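Local coordinates for short-chain dehydrogenase/reductase SDR (Burkholderia phymatum, PDB 5IG2), which probably catalyses the NAD-dependent oxidation of an alcohol group or the reverse reduction, and binds NAD in a Rossmann-type domain, at residues A134-M137 and L138-E142; T177-H180 and D181-A185; V245-L248 and T249-I253; A268-R271 and L272-D276. One frame throughout, in Å; residues are numbered along the deposited sequence. Where two conformers were deposited one is given.

Contact 1. Residues A134-M137 and L138-E142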
ATOM      1  N   ALA B 134     -20.157  33.795  51.666  1.00 18.18           N
ATOM      2  CA  ALA B 134     -19.983  35.247  51.731  1.00 19.24           C
ATOM      3  C   ALA B 134     -19.431  35.710  53.074  1.00 21.16           C
ATOM      4  O   ALA B 134     -18.494  36.525  53.072  1.00 22.58           O
ATOM      5  CB  ALA B 134     -21.291  35.968  51.384  1.00 18.22           C
ATOM      6  N   PRO B 135     -19.921  35.241  54.234  1.00 22.19           N
ATOM      7  CA  PRO B 135     -19.294  35.677  55.497  1.00 24.11           C
ATOM      8  C   PRO B 135     -17.834  35.288  55.596  1.00 25.83           C
ATOM      9  O   PRO B 135     -17.018  36.065  56.113  1.00 24.96           O
ATOM     10  CB  PRO B 135     -20.132  34.975  56.577  1.00 21.81           C
ATOM     11  CG  PRO B 135     -21.410  34.634  55.914  1.00 21.92           C
ATOM     12  CD  PRO B 135     -21.061  34.343  54.483  1.00 21.91           C
ATOM     13  N   ILE B 136     -17.484  34.093  55.117  1.00 21.83           N
ATOM     14  CA  ILE B 136     -16.083  33.675  55.124  1.00 24.73           C
ATOM     15  C   ILE B 136     -15.246  34.644  54.301  1.00 24.10           C
ATOM     16  O   ILE B 136     -14.196  35.120  54.745  1.00 26.65           O
ATOM     17  CB  ILE B 136     -15.950  32.235  54.598  1.00 23.13           C
ATOM     18  CG1 ILE B 136     -16.682  31.255  55.513  1.00 22.13           C
ATOM     19  CG2 ILE B 136     -14.489  31.850  54.455  1.00 24.76           C
ATOM     20  CD1 ILE B 136     -16.887  29.889  54.877  1.00 19.64           C
ATOM     21  N   MET B 137     -15.710  34.961  53.089  1.00 19.61           N
ATOM     22  CA  MET B 137     -14.955  35.853  52.217  1.00 20.11           C
ATOM     23  C   MET B 137     -14.856  37.253  52.806  1.00 20.98           C
ATOM     24  O   MET B 137     -13.797  37.885  52.734  1.00 23.98           O
ATOM     25  CB  MET B 137     -15.599  35.905  50.839  1.00 17.11           C
ATOM     26  CG  MET B 137     -15.525  34.607  50.082  1.00 16.01           C
ATOM     27  SD  MET B 137     -16.503  34.723  48.578  1.00 21.91           S
ATOM     28  CE  MET B 137     -15.895  33.276  47.702  1.00 17.02           C
ATOM     29  N   LEU B 138     -15.950  37.761  53.376  1.00 19.64           N
ATOM     30  CA  LEU B 138     -15.912  39.093  53.975  1.00 23.44           C
ATOM     31  C   LEU B 138     -14.926  39.149  55.141  1.00 27.53           C
ATOM     32  O   LEU B 138     -14.236  40.158  55.332  1.00 26.52           O
ATOM     33  CB  LEU B 138     -17.313  39.501  54.428  1.00 22.23           C
ATOM     34  CG  LEU B 138     -18.311  39.737  53.291  1.00 21.59           C
ATOM     35  CD1 LEU B 138     -19.736  39.788  53.810  1.00 20.58           C
ATOM     36  CD2 LEU B 138     -17.963  41.021  52.562  1.00 21.28           C
ATOM     37  N   GLY B 139     -14.837  38.076  55.927  1.00 25.41           N
ATOM     38  CA  GLY B 139     -13.942  38.075  57.071  1.00 25.05           C
ATOM     39  C   GLY B 139     -12.469  37.975  56.728  1.00 27.87           C
ATOM     40  O   GLY B 139     -11.631  38.244  57.597  1.00 27.05           O
ATOM     41  N   GLN B 140     -12.132  37.607  55.492  1.00 27.74           N
ATOM     42  CA  GLN B 140     -10.733  37.419  55.121  1.00 26.96           C
ATOM     43  C   GLN B 140      -9.994  38.726  54.837  1.00 26.62           C
ATOM     44  O   GLN B 140      -8.758  38.735  54.879  1.00 25.92           O
ATOM     45  CB  GLN B 140     -10.636  36.491  53.901  1.00 23.09           C
ATOM     46  CG  GLN B 140     -10.950  35.035  54.220  1.00 23.22           C
ATOM     47  CD  GLN B 140     -11.042  34.149  52.985  1.00 25.25           C
ATOM     48  OE1 GLN B 140     -11.082  32.926  53.094  1.00 23.14           O
ATOM     49  NE2 GLN B 140     -11.103  34.763  51.808  1.00 25.32           N
ATOM     50  N   ASN B 141     -10.707  39.823  54.563  1.00 27.92           N
ATOM     51  CA  ASN B 141     -10.086  41.090  54.158  1.00 29.92           C
ATOM     52  C   ASN B 141      -9.221  40.915  52.912  1.00 30.32           C
ATOM     53  O   ASN B 141      -8.142  41.497  52.791  1.00 35.05           O
ATOM     54  CB  ASN B 141      -9.273  41.708  55.294  1.00 34.47           C
ATOM     55  CG  ASN B 141     -10.129  42.099  56.459  1.00 42.40           C
ATOM     56  OD1 ASN B 141     -11.314  42.376  56.300  1.00 44.17           O
ATOM     57  ND2 ASN B 141      -9.540  42.124  57.646  1.00 52.65           N
ATOM     58  N   GLU B 142      -9.696  40.101  51.980  1.00 25.96           N
ATOM     59  CA  GLU B 142      -8.990  39.845  50.738  1.00 26.48           C
ATOM     60  C   GLU B 142      -9.969  39.971  49.586  1.00 24.15           C
ATOM     61  O   GLU B 142     -11.183  39.841  49.762  1.00 23.71           O
ATOM     62  CB  GLU B 142      -8.362  38.449  50.709  1.00 25.51           C
ATOM     63  CG  GLU B 142      -7.198  38.265  51.638  1.00 34.05           C
ATOM     64  CD  GLU B 142      -6.601  36.880  51.526  1.00 42.95           C
ATOM     65  OE1 GLU B 142      -6.477  36.209  52.573  1.00 50.83           O
ATOM     66  OE2 GLU B 142      -6.264  36.462  50.394  1.00 40.15           O
TER
HETATM   67  O   HOH W   1     -11.767  37.384  50.934  1.00 23.45           O
HETATM   68  O   HOH W   2     -12.695  40.389  52.349  1.00 37.29           O
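The carboxamide of Q140 turns one flat face back to the preceding helical turn, where CG2 of I136 comes up to its oxygen end (CG2 to OE1 3.8 Å); the same face looks onto I136 O and, at the nitrogen end, M137 CA. At that nitrogen end Q140 NE2 donates to water 1 at 2.8 Å, and water 1 lies equally near M137 O and E142 O. NE2 also bonds to V92 O, so it has two acceptors, the water and V92 O. What brings the amide here is an extended chain whose CG stands beside the backbone N (chi1 -72°), running close past the carbonyl of I136, with I136 O to Q140 CG 3.3 Å. Earlier in the turn L138 N bonds to A134 O at 2.8 Å, and L138 CG packs on that same oxygen at 3.2 Å. The helix tightens as it ends: Q140 N bonds to M137 O at 3.2 Å, approaching from above the carbonyl plane, while its bond to I136 O is weak. N141 then leaves the helix with positive phi, 57°. M137 faces inward onto strands 144-149 and 189-194, I136 leans on helix 75-89, E142 forms a salt bridge with K91, and A134, P135 and L138 pack against W108 of the second subunit, so this end of helix 112-140 is wedged between the sheet and a partner chain.

Contact 2. Residues T177-H180 and D181-A185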
ATOM      1  N   THR B 177     -29.162  41.686  43.455  1.00 12.81           N
ATOM      2  CA  THR B 177     -29.283  42.265  44.787  1.00 14.07           C
ATOM      3  C   THR B 177     -27.999  42.095  45.575  1.00 17.10           C
ATOM      4  O   THR B 177     -27.577  43.011  46.292  1.00 16.13           O
ATOM      5  CB  THR B 177     -30.436  41.633  45.556  1.00 17.12           C
ATOM      6  OG1 THR B 177     -31.600  41.592  44.725  1.00 16.87           O
ATOM      7  CG2 THR B 177     -30.721  42.467  46.803  1.00 14.60           C
ATOM      8  N   LEU B 178     -27.378  40.918  45.469  1.00 17.57           N
ATOM      9  CA  LEU B 178     -26.109  40.684  46.144  1.00 17.02           C
ATOM     10  C   LEU B 178     -25.058  41.694  45.697  1.00 19.53           C
ATOM     11  O   LEU B 178     -24.237  42.147  46.507  1.00 18.68           O
ATOM     12  CB  LEU B 178     -25.638  39.258  45.865  1.00 16.70           C
ATOM     13  CG  LEU B 178     -24.276  38.834  46.419  1.00 14.13           C
ATOM     14  CD1 LEU B 178     -24.289  38.853  47.944  1.00 14.19           C
ATOM     15  CD2 LEU B 178     -23.898  37.446  45.870  1.00 11.77           C
ATOM     16  N   TYR B 179     -25.077  42.064  44.408  1.00 14.75           N
ATOM     17  CA  TYR B 179     -24.144  43.071  43.909  1.00 14.93           C
ATOM     18  C   TYR B 179     -24.278  44.367  44.694  1.00 17.35           C
ATOM     19  O   TYR B 179     -23.278  44.964  45.113  1.00 16.60           O
ATOM     20  CB  TYR B 179     -24.377  43.308  42.412  1.00 14.21           C
ATOM     21  CG  TYR B 179     -23.567  44.459  41.846  1.00 17.21           C
ATOM     22  CD1 TYR B 179     -24.064  45.761  41.880  1.00 16.52           C
ATOM     23  CD2 TYR B 179     -22.298  44.249  41.293  1.00 15.93           C
ATOM     24  CE1 TYR B 179     -23.331  46.823  41.382  1.00 18.40           C
ATOM     25  CE2 TYR B 179     -21.552  45.315  40.792  1.00 16.30           C
ATOM     26  CZ  TYR B 179     -22.084  46.599  40.838  1.00 21.14           C
ATOM     27  OH  TYR B 179     -21.383  47.672  40.339  1.00 23.03           O
ATOM     28  N   HIS B 180     -25.514  44.811  44.923  1.00 17.02           N
ATOM     29  CA  HIS B 180     -25.714  46.045  45.678  1.00 19.33           C
ATOM     30  C   HIS B 180     -25.423  45.851  47.160  1.00 20.84           C
ATOM     31  O   HIS B 180     -24.897  46.759  47.818  1.00 24.41           O
ATOM     32  CB  HIS B 180     -27.140  46.549  45.484  1.00 19.06           C
ATOM     33  CG  HIS B 180     -27.438  46.981  44.084  1.00 22.06           C
ATOM     34  ND1 HIS B 180     -26.722  47.972  43.443  1.00 22.30           N
ATOM     35  CD2 HIS B 180     -28.382  46.566  43.205  1.00 22.21           C
ATOM     36  CE1 HIS B 180     -27.212  48.149  42.230  1.00 20.54           C
ATOM     37  NE2 HIS B 180     -28.218  47.309  42.059  1.00 23.79           N
ATOM     38  N   ASP B 181     -25.789  44.692  47.712  1.00 19.95           N
ATOM     39  CA  ASP B 181     -25.568  44.459  49.137  1.00 20.98           C
ATOM     40  C   ASP B 181     -24.084  44.437  49.461  1.00 23.33           C
ATOM     41  O   ASP B 181     -23.654  44.977  50.489  1.00 26.29           O
ATOM     42  CB  ASP B 181     -26.210  43.141  49.573  1.00 20.12           C
ATOM     43  CG  ASP B 181     -27.723  43.175  49.538  1.00 21.03           C
ATOM     44  OD1 ASP B 181     -28.316  44.253  49.294  1.00 20.55           O
ATOM     45  OD2 ASP B 181     -28.320  42.108  49.792  1.00 20.66           O
ATOM     46  N   LEU B 182     -23.284  43.794  48.607  1.00 21.48           N
ATOM     47  CA  LEU B 182     -21.851  43.727  48.866  1.00 20.53           C
ATOM     48  C   LEU B 182     -21.230  45.115  48.800  1.00 22.64           C
ATOM     49  O   LEU B 182     -20.324  45.439  49.576  1.00 27.34           O
ATOM     50  CB  LEU B 182     -21.183  42.765  47.879  1.00 19.45           C
ATOM     51  CG  LEU B 182     -21.451  41.262  48.079  1.00 20.60           C
ATOM     52  CD1 LEU B 182     -20.979  40.442  46.872  1.00 17.38           C
ATOM     53  CD2 LEU B 182     -20.788  40.737  49.359  1.00 20.31           C
ATOM     54  N   ARG B 183     -21.731  45.968  47.906  1.00 18.83           N
ATOM     55  CA  ARG B 183     -21.214  47.332  47.864  1.00 20.82           C
ATOM     56  C   ARG B 183     -21.652  48.131  49.087  1.00 28.73           C
ATOM     57  O   ARG B 183     -20.881  48.952  49.603  1.00 28.94           O
ATOM     58  CB  ARG B 183     -21.649  48.012  46.569  1.00 23.20           C
ATOM     59  CG  ARG B 183     -20.836  47.544  45.374  1.00 27.12           C
ATOM     60  CD  ARG B 183     -21.515  47.859  44.073  1.00 30.25           C
ATOM     61  NE  ARG B 183     -21.521  49.285  43.782  1.00 34.80           N
ATOM     62  CZ  ARG B 183     -20.494  49.935  43.247  1.00 38.98           C
ATOM     63  NH1 ARG B 183     -19.373  49.281  42.960  1.00 38.19           N
ATOM     64  NH2 ARG B 183     -20.587  51.238  43.006  1.00 37.63           N
ATOM     65  N   ASN B 184     -22.877  47.898  49.574  1.00 26.73           N
ATOM     66  CA  ASN B 184     -23.354  48.627  50.746  1.00 27.07           C
ATOM     67  C   ASN B 184     -22.629  48.180  52.011  1.00 27.67           C
ATOM     68  O   ASN B 184     -22.288  49.010  52.860  1.00 29.18           O
ATOM     69  CB  ASN B 184     -24.865  48.453  50.902  1.00 27.03           C
ATOM     70  CG  ASN B 184     -25.650  49.304  49.928  1.00 32.91           C
ATOM     71  OD1 ASN B 184     -25.113  50.254  49.352  1.00 38.72           O
ATOM     72  ND2 ASN B 184     -26.930  48.973  49.738  1.00 25.64           N
ATOM     73  N   ALA B 185     -22.393  46.875  52.162  1.00 26.47           N
ATOM     74  CA  ALA B 185     -21.607  46.403  53.299  1.00 28.15           C
ATOM     75  C   ALA B 185     -20.157  46.873  53.213  1.00 34.22           C
ATOM     76  O   ALA B 185     -19.501  47.043  54.247  1.00 37.20           O
ATOM     77  CB  ALA B 185     -21.661  44.877  53.383  1.00 24.39           C
TER
HETATM   78  O   HOH W   3     -24.674  49.515  43.946  1.00 31.02           O
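Y179 swings its ring forward along the helix because CG stands anti to the backbone N (chi1 173°), and R183, one turn on, bends at chi3 (70°) to lay its end alongside. The two side chains point the same way, and the guanidinium and ring planes are only 5° apart. R183 CD lies over the ring face, in a CH-pi contact 3.8 Å from the centroid of the Y179 ring; its closest carbon is CE1, 3.4 Å from CD. The bend at chi3 then turns the guanidinium parallel to the ring plane. Y179 OH lies over the rim of the guanidinium face, so the guanidinium is met by the hydroxyl, and the ring face by CD. H180 sits beside them, with ND1 at the edge of the Y179 ring and in its plane. Water 3 bridges H180 and R183, 2.6 Å from H180 ND1 and accepting from R183 NE at 3.2 Å. Round the helix, L178 and L182 form an apolar patch, with L178 CG to L182 CD1 3.7 Å. D181 runs side by side with T177, its N bonded to T177 O at 2.8 Å, and holds its carboxylate near the T177 methyl; OD1 and OD2 accept from S160 N and L107 N of the second subunit. The contact lies late in helix 162-185, the crossover of the beta-alpha-beta unit 144-149, 162-185, 189-194. L178, Y179 and L182 rest on C191 of strand 189-194, Y179 also meets the ring of F258, and L178 and L182 touch W108 of the second subunit.

Contact 3. Residues V245-L248 and T249-I253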
ATOM      1  N   VAL B 245     -17.094  29.045  27.521  1.00 14.44           N
ATOM      2  CA  VAL B 245     -17.802  29.669  28.633  1.00 13.82           C
ATOM      3  C   VAL B 245     -16.835  29.955  29.774  1.00 13.48           C
ATOM      4  O   VAL B 245     -16.845  31.045  30.359  1.00 13.19           O
ATOM      5  CB  VAL B 245     -18.984  28.784  29.077  1.00 12.05           C
ATOM      6  CG1 VAL B 245     -19.615  29.318  30.373  1.00 13.36           C
ATOM      7  CG2 VAL B 245     -20.025  28.728  27.970  1.00 13.01           C
ATOM      8  N   ALA B 246     -15.953  29.002  30.076  1.00 12.67           N
ATOM      9  CA  ALA B 246     -14.992  29.212  31.152  1.00 10.75           C
ATOM     10  C   ALA B 246     -14.046  30.357  30.820  1.00 14.16           C
ATOM     11  O   ALA B 246     -13.774  31.216  31.670  1.00 12.82           O
ATOM     12  CB  ALA B 246     -14.210  27.927  31.427  1.00 10.16           C
ATOM     13  N   THR B 247     -13.540  30.392  29.585  1.00 15.78           N
ATOM     14  CA  THR B 247     -12.640  31.473  29.198  1.00 15.45           C
ATOM     15  C   THR B 247     -13.312  32.826  29.374  1.00 17.42           C
ATOM     16  O   THR B 247     -12.751  33.727  30.008  1.00 19.14           O
ATOM     17  CB  THR B 247     -12.174  31.288  27.757  1.00 15.21           C
ATOM     18  OG1 THR B 247     -11.377  30.100  27.667  1.00 16.30           O
ATOM     19  CG2 THR B 247     -11.342  32.478  27.322  1.00 15.26           C
ATOM     20  N   LEU B 248     -14.527  32.984  28.832  1.00 13.71           N
ATOM     21  CA  LEU B 248     -15.216  34.269  28.939  1.00 12.96           C
ATOM     22  C   LEU B 248     -15.552  34.600  30.385  1.00 13.09           C
ATOM     23  O   LEU B 248     -15.502  35.765  30.786  1.00 12.98           O
ATOM     24  CB  LEU B 248     -16.488  34.263  28.088  1.00 13.34           C
ATOM     25  CG  LEU B 248     -16.270  34.088  26.582  1.00 16.05           C
ATOM     26  CD1 LEU B 248     -17.562  33.599  25.940  1.00 14.26           C
ATOM     27  CD2 LEU B 248     -15.804  35.398  25.959  1.00 17.17           C
ATOM     28  N   THR B 249     -15.916  33.598  31.181  1.00 13.54           N
ATOM     29  CA  THR B 249     -16.266  33.863  32.575  1.00 16.29           C
ATOM     30  C   THR B 249     -15.061  34.390  33.353  1.00 16.66           C
ATOM     31  O   THR B 249     -15.162  35.386  34.079  1.00 14.80           O
ATOM     32  CB  THR B 249     -16.832  32.592  33.213  1.00 14.74           C
ATOM     33  OG1 THR B 249     -18.043  32.244  32.539  1.00 14.86           O
ATOM     34  CG2 THR B 249     -17.119  32.787  34.703  1.00 15.41           C
ATOM     35  N   PHE B 250     -13.897  33.751  33.193  1.00 12.33           N
ATOM     36  CA  PHE B 250     -12.718  34.229  33.911  1.00 15.80           C
ATOM     37  C   PHE B 250     -12.283  35.617  33.433  1.00 19.44           C
ATOM     38  O   PHE B 250     -11.823  36.436  34.237  1.00 18.62           O
ATOM     39  CB  PHE B 250     -11.582  33.213  33.783  1.00 16.18           C
ATOM     40  CG  PHE B 250     -11.625  32.126  34.831  1.00 17.45           C
ATOM     41  CD1 PHE B 250     -12.515  31.066  34.717  1.00 16.49           C
ATOM     42  CD2 PHE B 250     -10.788  32.177  35.939  1.00 19.54           C
ATOM     43  CE1 PHE B 250     -12.549  30.061  35.677  1.00 15.41           C
ATOM     44  CE2 PHE B 250     -10.815  31.181  36.900  1.00 19.03           C
ATOM     45  CZ  PHE B 250     -11.703  30.120  36.766  1.00 17.17           C
ATOM     46  N   GLU B 251     -12.414  35.906  32.134  1.00 15.22           N
ATOM     47  CA  GLU B 251     -12.146  37.265  31.671  1.00 17.79           C
ATOM     48  C   GLU B 251     -13.043  38.272  32.387  1.00 20.54           C
ATOM     49  O   GLU B 251     -12.579  39.344  32.801  1.00 19.46           O
ATOM     50  CB  GLU B 251     -12.331  37.362  30.153  1.00 19.58           C
ATOM     51  CG  GLU B 251     -11.232  36.698  29.360  1.00 28.43           C
ATOM     52  CD  GLU B 251     -11.542  36.599  27.872  1.00 38.21           C
ATOM     53  OE1 GLU B 251     -12.664  36.966  27.460  1.00 40.35           O
ATOM     54  OE2 GLU B 251     -10.661  36.139  27.114  1.00 40.26           O
ATOM     55  N   ALA B 252     -14.330  37.941  32.555  1.00 16.43           N
ATOM     56  CA  ALA B 252     -15.234  38.855  33.247  1.00 16.92           C
ATOM     57  C   ALA B 252     -14.840  39.018  34.712  1.00 16.92           C
ATOM     58  O   ALA B 252     -14.848  40.138  35.241  1.00 16.70           O
ATOM     59  CB  ALA B 252     -16.677  38.359  33.131  1.00 15.79           C
ATOM     60  N   ILE B 253     -14.506  37.913  35.387  1.00 17.21           N
ATOM     61  CA  ILE B 253     -14.064  37.993  36.781  1.00 13.87           C
ATOM     62  C   ILE B 253     -12.851  38.899  36.897  1.00 18.26           C
ATOM     63  O   ILE B 253     -12.760  39.731  37.810  1.00 19.99           O
ATOM     64  CB  ILE B 253     -13.742  36.595  37.340  1.00 13.61           C
ATOM     65  CG1 ILE B 253     -14.963  35.672  37.318  1.00 16.33           C
ATOM     66  CG2 ILE B 253     -13.173  36.711  38.746  1.00 12.93           C
ATOM     67  CD1 ILE B 253     -14.585  34.218  37.611  1.00 18.29           C
TER
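V245 and T249 make the tight side of this helical turn, where one carbonyl oxygen takes two bonds. V245 O accepts from T249 N at 2.8 Å and from T249 OG1, also at 2.8 Å; the hydroxyl comes from above the carbonyl plane while the amide stays closer to it. OG1 is placed there by standing beside its own backbone N (chi1 -64°), so the buried hydroxyl spends its proton on its own helix. Next to this, A246 O accepts from F250 N at 3.0 Å and lies in the plane of the F250 ring at its edge, 3.3 Å from CD1. The outer side is looser. T247 and E251 run alongside each other, but what meets is a methyl and a carboxylate oxygen, T247 CG2 to E251 OE2 3.7 Å; L248 CD2 touches the other oxygen, OE1, at 3.8 Å. E251 is exposed, and T247 OG1 turns back to bond with T243 O. V245 leans on F26 and V199, both of which bind NAD, its side chain about 7 Å from the cofactor, which makes this turn a second shell behind the nucleotide site. The inner face of helix 242-254 is buried between helix 25-36 and the sheet: A246 packs on A29 and F30, F250 on K33 and the ring of F12, and T249 on F96 of strand 94-97 and L194 of strand 189-194.

Contact 4. Residues A268-R271 and L272-D276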
ATOM      1  N   ALA B 268     -31.399  40.224  20.945  1.00 15.93           N
ATOM      2  CA  ALA B 268     -32.608  40.622  20.221  1.00 18.06           C
ATOM      3  C   ALA B 268     -33.869  40.161  20.949  1.00 16.57           C
ATOM      4  O   ALA B 268     -34.823  40.932  21.104  1.00 16.38           O
ATOM      5  CB  ALA B 268     -32.584  40.077  18.791  1.00 16.64           C
ATOM      6  N   THR B 269     -33.887  38.917  21.425  1.00 12.00           N
ATOM      7  CA  THR B 269     -35.097  38.449  22.081  0.72 15.47           C
ATOM      8  C   THR B 269     -35.178  38.905  23.531  1.00 15.72           C
ATOM      9  O   THR B 269     -36.289  39.010  24.066  1.00 15.89           O
ATOM     10  CB  THR B 269     -35.226  36.921  21.989  0.72 20.02           C
ATOM     11  OG1 THR B 269     -34.049  36.292  22.510  0.72 20.12           O
ATOM     12  CG2 THR B 269     -35.447  36.491  20.536  0.72 21.66           C
ATOM     13  N   VAL B 270     -34.054  39.227  24.169  1.00 13.75           N
ATOM     14  CA  VAL B 270     -34.137  39.869  25.479  1.00 13.26           C
ATOM     15  C   VAL B 270     -34.742  41.263  25.337  1.00 15.77           C
ATOM     16  O   VAL B 270     -35.607  41.670  26.123  1.00 15.38           O
ATOM     17  CB  VAL B 270     -32.752  39.913  26.145  1.00 12.52           C
ATOM     18  CG1 VAL B 270     -32.809  40.730  27.413  1.00 14.71           C
ATOM     19  CG2 VAL B 270     -32.273  38.501  26.443  1.00 11.41           C
ATOM     20  N   ARG B 271     -34.316  42.010  24.319  1.00 12.78           N
ATOM     21  CA  ARG B 271     -34.893  43.328  24.092  1.00 16.08           C
ATOM     22  C   ARG B 271     -36.400  43.229  23.845  1.00 20.06           C
ATOM     23  O   ARG B 271     -37.173  44.074  24.314  1.00 18.00           O
ATOM     24  CB  ARG B 271     -34.171  44.008  22.922  1.00 17.15           C
ATOM     25  CG  ARG B 271     -34.690  45.398  22.580  1.00 36.13           C
ATOM     26  CD  ARG B 271     -34.229  46.461  23.588  1.00 48.76           C
ATOM     27  NE  ARG B 271     -35.153  47.598  23.664  1.00 54.33           N
ATOM     28  CZ  ARG B 271     -35.799  47.979  24.769  1.00 55.20           C
ATOM     29  NH1 ARG B 271     -35.618  47.331  25.914  1.00 54.19           N
ATOM     30  NH2 ARG B 271     -36.619  49.021  24.736  1.00 53.98           N
ATOM     31  N   LEU B 272     -36.837  42.180  23.138  1.00 14.34           N
ATOM     32  CA  LEU B 272     -38.261  42.005  22.854  1.00 13.54           C
ATOM     33  C   LEU B 272     -39.063  41.838  24.141  1.00 14.87           C
ATOM     34  O   LEU B 272     -40.110  42.470  24.324  1.00 12.99           O
ATOM     35  CB  LEU B 272     -38.460  40.803  21.925  1.00 12.85           C
ATOM     36  CG  LEU B 272     -39.874  40.522  21.426  1.00 16.90           C
ATOM     37  CD1 LEU B 272     -40.362  41.641  20.508  1.00 16.07           C
ATOM     38  CD2 LEU B 272     -39.944  39.180  20.728  1.00 15.96           C
ATOM     39  N   ARG B 273     -38.584  40.985  25.049  1.00 12.70           N
ATOM     40  CA  ARG B 273     -39.240  40.824  26.344  1.00 11.05           C
ATOM     41  C   ARG B 273     -39.239  42.129  27.134  1.00 18.35           C
ATOM     42  O   ARG B 273     -40.252  42.495  27.751  1.00 15.57           O
ATOM     43  CB  ARG B 273     -38.546  39.725  27.145  1.00 10.69           C
ATOM     44  CG  ARG B 273     -39.086  39.590  28.558  1.00 10.95           C
ATOM     45  CD  ARG B 273     -38.532  38.372  29.325  1.00 11.30           C
ATOM     46  NE  ARG B 273     -39.149  38.375  30.648  1.00 14.38           N
ATOM     47  CZ  ARG B 273     -38.669  39.030  31.706  1.00 16.92           C
ATOM     48  NH1 ARG B 273     -37.513  39.692  31.628  1.00 14.99           N
ATOM     49  NH2 ARG B 273     -39.350  39.027  32.846  1.00 13.53           N
ATOM     50  N   HIS B 274     -38.110  42.843  27.141  1.00 13.30           N
ATOM     51  CA  HIS B 274     -38.052  44.091  27.895  1.00 13.87           C
ATOM     52  C   HIS B 274     -39.049  45.103  27.351  1.00 15.21           C
ATOM     53  O   HIS B 274     -39.695  45.829  28.119  1.00 17.59           O
ATOM     54  CB  HIS B 274     -36.631  44.657  27.872  1.00 12.69           C
ATOM     55  CG  HIS B 274     -35.663  43.869  28.704  1.00 16.74           C
ATOM     56  ND1 HIS B 274     -34.300  44.066  28.653  1.00 18.20           N
ATOM     57  CD2 HIS B 274     -35.868  42.881  29.608  1.00 16.16           C
ATOM     58  CE1 HIS B 274     -33.706  43.237  29.495  1.00 17.93           C
ATOM     59  NE2 HIS B 274     -34.635  42.507  30.088  1.00 16.09           N
ATOM     60  N   GLU B 275     -39.207  45.157  26.025  1.00 13.64           N
ATOM     61  CA  GLU B 275     -40.146  46.127  25.482  1.00 18.33           C
ATOM     62  C   GLU B 275     -41.591  45.690  25.693  1.00 18.02           C
ATOM     63  O   GLU B 275     -42.481  46.546  25.779  1.00 20.75           O
ATOM     64  CB  GLU B 275     -39.878  46.384  24.003  1.00 21.98           C
ATOM     65  CG  GLU B 275     -40.627  47.642  23.537  1.00 39.94           C
ATOM     66  CD  GLU B 275     -40.400  47.981  22.081  1.00 47.25           C
ATOM     67  OE1 GLU B 275     -39.820  47.143  21.350  1.00 51.94           O
ATOM     68  OE2 GLU B 275     -40.806  49.094  21.681  1.00 47.40           O
ATOM     69  N   ASP B 276     -41.854  44.376  25.752  1.00 14.53           N
ATOM     70  CA  ASP B 276     -43.170  43.915  26.189  1.00 13.35           C
ATOM     71  C   ASP B 276     -43.500  44.540  27.533  1.00 16.80           C
ATOM     72  O   ASP B 276     -44.558  45.158  27.714  1.00 19.20           O
ATOM     73  CB  ASP B 276     -43.218  42.388  26.335  1.00 12.81           C
ATOM     74  CG  ASP B 276     -43.187  41.632  25.015  1.00 16.13           C
ATOM     75  OD1 ASP B 276     -43.410  42.216  23.924  1.00 15.26           O
ATOM     76  OD2 ASP B 276     -42.938  40.399  25.099  1.00 14.07           O
TER
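Helix 267-279, which meets a second subunit near the C-terminal end of the chain, carries this turn, and its centre is the pair V270 and H274. The two side chains point the same way, and CG1 of V270 stands over the imidazole face in a CH-pi contact, 3.8 Å from the centroid of the H274 ring; the shortest approach is CG1 to CE1, 3.4 Å. The carbonyl oxygen of V270 lies over the rim of that ring as well and accepts from H274 N at 2.9 Å, so both the backbone and the side chain of V270 lie against the ring. H274 is further held by stacking on H274 of the second subunit. R271 comes in across H274, its guanidinium plane 58° from the ring. Its CG stands anti to the backbone N (chi1 180°) and the chain bends at chi2, which brings NH1 back over the helix to 3.5 Å from H274 CB, with E275 CB over one guanidinium face. E275 N closes the turn on R271 O at 2.9 Å. R273 leads away to a salt bridge with E176 of the second subunit. R271 is shared between subunits, NH2 paired with E278 of its own chain and NH1 with E278 of the second. That second glutamate also hydrogen-bonds H274 ND1. Acid, arginine and imidazole thus form one network across the interface, in which the glutamates would offset the arginine charge; for H274 the acid would pull one way and the nearby arginine and stacked imidazole the other, leaving its charge open.

Overall arrangement
The four contacts come in series along the chain, each a local contact between successive turns of one helix, contact 1 at a helix end. Contacts 1 and 2 are neighbours, centres 14 Å apart, and touch through L138 CD2 and L182 CD2 at 4.3 Å; their helices, 112-140 and 162-185, lean on strand 189-194 of the parallel Rossmann sheet and both meet W108 of the second subunit. Contact 3, 22 Å from each, belongs to helix 242-254, which packs with helix 25-36 and is the one closest to NAD. Contact 4 stands apart, 38 Å from contact 1. Contacts 1, 2 and 4 thus touch the second subunit, while contact 3 lies behind the cofactor site.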